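Local coordinates for putative branched-chain amino acid ABC transporter, periplasmic branched-chain amino acid-binding protein (PDB 4RU0) that probably serves as the periplasmic solute-binding component of an ABC transporter, capturing branched-chain amino acids or related solutes for uptake, at residues V165-Q170 with E412-D417. Numbering follows the deposited sequence.
Sequences VNYIAQ and EWIAAD
Asn166 makes the one hydrogen bond between the two segments, donating an N-H of its carboxamide ND2 to the backbone carbonyl O of Ala415 at 2.8 Å. The N-H points at the acceptor with an angle of 153°. The acceptor deviates by just 4° from the Asn166 amide plane, and the donor in turn lies in the carbonyl plane, so the two flat groups meet in favourable orientation. With CG beside the backbone N (chi1 -70°), the amide extends from the helix toward the strand end.

Apolar contacts centre on Ile414, whose two branches part. CG2, anti to its own backbone N, packs 3.8 Å from Asn166 CB and 4.0 Å from Tyr167 N; CD1 instead meets the Tyr167 ring at its edge, near the ring plane, 4.3 Å from CD1 of that residue. The Gln170 side chain, extended beyond CG, runs across the same methyl in van der Waals contact, OE1 and NE2 each 3.9 Å from Ile414 CD1. At the ring's far end, Tyr167 OH hydrogen-bonds to Arg171 NE.

Further along, Ser162 OG hydrogen-bonds to Asp417 N, and Asp417 is the N-cap of helix 418-435. A helix packed on a sheet edge belongs to the alpha/beta architecture of a periplasmic binding protein; here a buried isoleucine joins helix 157-172 to edge strand 407-415, which leads into helix 418-435, while one directional bond satisfies the Ala415 carbonyl and probably restrains the Asn166 amide's rotation.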
loop_
_atom_site.group_PDB
_atom_site.type_symbol
_atom_site.label_atom_id
_atom_site.label_comp_id
_atom_site.label_asym_id
_atom_site.label_seq_id
_atom_site.Cartn_x
_atom_site.Cartn_y
_atom_site.Cartn_z
ATOM N N VAL A 165 -4.531 15.729 -4.143
ATOM C CA VAL A 165 -5.071 17.081 -4.242
ATOM C C VAL A 165 -4.371 18.034 -3.267
ATOM O O VAL A 165 -4.073 19.181 -3.603
ATOM C CB VAL A 165 -6.595 17.083 -3.989
ATOM C CG1 VAL A 165 -7.099 18.488 -3.704
ATOM C CG2 VAL A 165 -7.332 16.473 -5.182
ATOM N N ASN A 166 -4.079 17.549 -2.067
ATOM C CA ASN A 166 -3.428 18.380 -1.065
ATOM C C ASN A 166 -2.006 18.760 -1.463
ATOM O O ASN A 166 -1.527 19.846 -1.123
ATOM C CB ASN A 166 -3.426 17.683 0.291
ATOM C CG ASN A 166 -4.803 17.614 0.898
ATOM O OD1 ASN A 166 -5.730 18.260 0.410
ATOM N ND2 ASN A 166 -4.953 16.833 1.969
ATOM N N TYR A 167 -1.335 17.871 -2.188
ATOM C CA TYR A 167 -0.003 18.174 -2.686
ATOM C C TYR A 167 -0.073 19.194 -3.819
ATOM O O TYR A 167 0.742 20.115 -3.874
ATOM C CB TYR A 167 0.708 16.908 -3.155
ATOM C CG TYR A 167 2.067 17.189 -3.757
ATOM C CD1 TYR A 167 3.147 17.540 -2.952
ATOM C CD2 TYR A 167 2.269 17.113 -5.130
ATOM C CE1 TYR A 167 4.388 17.803 -3.497
ATOM C CE2 TYR A 167 3.508 17.373 -5.685
ATOM C CZ TYR A 167 4.565 17.720 -4.865
ATOM O OH TYR A 167 5.801 17.978 -5.413
ATOM N N ILE A 168 -1.044 19.022 -4.716
ATOM C CA ILE A 168 -1.288 19.990 -5.783
ATOM C C ILE A 168 -1.471 21.386 -5.186
ATOM O O ILE A 168 -0.853 22.352 -5.637
ATOM C CB ILE A 168 -2.547 19.646 -6.619
ATOM C CG1 ILE A 168 -2.464 18.240 -7.223
ATOM C CG2 ILE A 168 -2.758 20.685 -7.708
ATOM C CD1 ILE A 168 -1.409 18.059 -8.255
ATOM N N ALA A 169 -2.327 21.473 -4.169
ATOM C CA ALA A 169 -2.639 22.731 -3.494
ATOM C C ALA A 169 -1.397 23.348 -2.862
ATOM O O ALA A 169 -1.211 24.563 -2.887
ATOM C CB ALA A 169 -3.714 22.512 -2.434
ATOM N N GLN A 170 -0.551 22.498 -2.292
ATOM C CA GLN A 170 0.708 22.942 -1.712
ATOM C C GLN A 170 1.593 23.517 -2.818
ATOM O O GLN A 170 2.272 24.523 -2.627
ATOM C CB GLN A 170 1.394 21.779 -0.993
ATOM C CG GLN A 170 2.784 22.064 -0.447
ATOM C CD GLN A 170 3.241 20.984 0.529
ATOM O OE1 GLN A 170 2.597 20.749 1.553
ATOM N NE2 GLN A 170 4.348 20.318 0.210
ATOM N N GLU A 412 7.469 16.225 2.305
ATOM C CA GLU A 412 7.225 15.551 3.571
ATOM C C GLU A 412 6.002 14.662 3.426
ATOM O O GLU A 412 5.487 14.473 2.319
ATOM C CB GLU A 412 7.004 16.560 4.698
ATOM C CG GLU A 412 7.957 17.736 4.679
ATOM C CD GLU A 412 9.367 17.348 5.062
ATOM O OE1 GLU A 412 9.544 16.287 5.701
ATOM O OE2 GLU A 412 10.300 18.108 4.724
ATOM N N TRP A 413 5.526 14.125 4.544
ATOM C CA TRP A 413 4.278 13.389 4.529
ATOM C C TRP A 413 3.126 14.357 4.293
ATOM O O TRP A 413 2.946 15.325 5.031
ATOM C CB TRP A 413 4.076 12.615 5.833
ATOM C CG TRP A 413 5.043 11.483 6.021
ATOM C CD1 TRP A 413 6.154 11.481 6.812
ATOM C CD2 TRP A 413 4.991 10.192 5.398
ATOM N NE1 TRP A 413 6.795 10.270 6.727
ATOM C CE2 TRP A 413 6.102 9.460 5.866
ATOM C CE3 TRP A 413 4.114 9.584 4.493
ATOM C CZ2 TRP A 413 6.359 8.149 5.462
ATOM C CZ3 TRP A 413 4.371 8.281 4.090
ATOM C CH2 TRP A 413 5.481 7.577 4.577
ATOM N N ILE A 414 2.367 14.093 3.236
ATOM C CA ILE A 414 1.170 14.850 2.921
ATOM C C ILE A 414 -0.056 14.107 3.445
ATOM O O ILE A 414 -0.415 13.052 2.921
ATOM C CB ILE A 414 1.020 15.062 1.399
ATOM C CG1 ILE A 414 2.343 15.532 0.784
ATOM C CG2 ILE A 414 -0.118 16.024 1.099
ATOM C CD1 ILE A 414 2.817 16.878 1.284
ATOM N N ALA A 415 -0.695 14.648 4.476
ATOM C CA ALA A 415 -1.866 14.002 5.066
ATOM C C ALA A 415 -3.124 14.225 4.224
ATOM O O ALA A 415 -3.307 15.292 3.638
ATOM C CB ALA A 415 -2.088 14.508 6.484
ATOM N N ALA A 416 -3.989 13.214 4.175
ATOM C CA ALA A 416 -5.280 13.322 3.495
ATOM C C ALA A 416 -6.323 13.959 4.396
ATOM O O ALA A 416 -6.213 13.903 5.621
ATOM C CB ALA A 416 -5.762 11.958 3.048
ATOM N N ASP A 417 -7.342 14.554 3.786
ATOM C CA ASP A 417 -8.480 15.066 4.538
ATOM C C ASP A 417 -9.503 13.948 4.704
ATOM O O ASP A 417 -10.535 13.922 4.028
ATOM C CB ASP A 417 -9.102 16.271 3.838
ATOM C CG ASP A 417 -10.042 17.049 4.741
ATOM O OD1 ASP A 417 -10.289 16.605 5.885
ATOM O OD2 ASP A 417 -10.547 18.102 4.300
#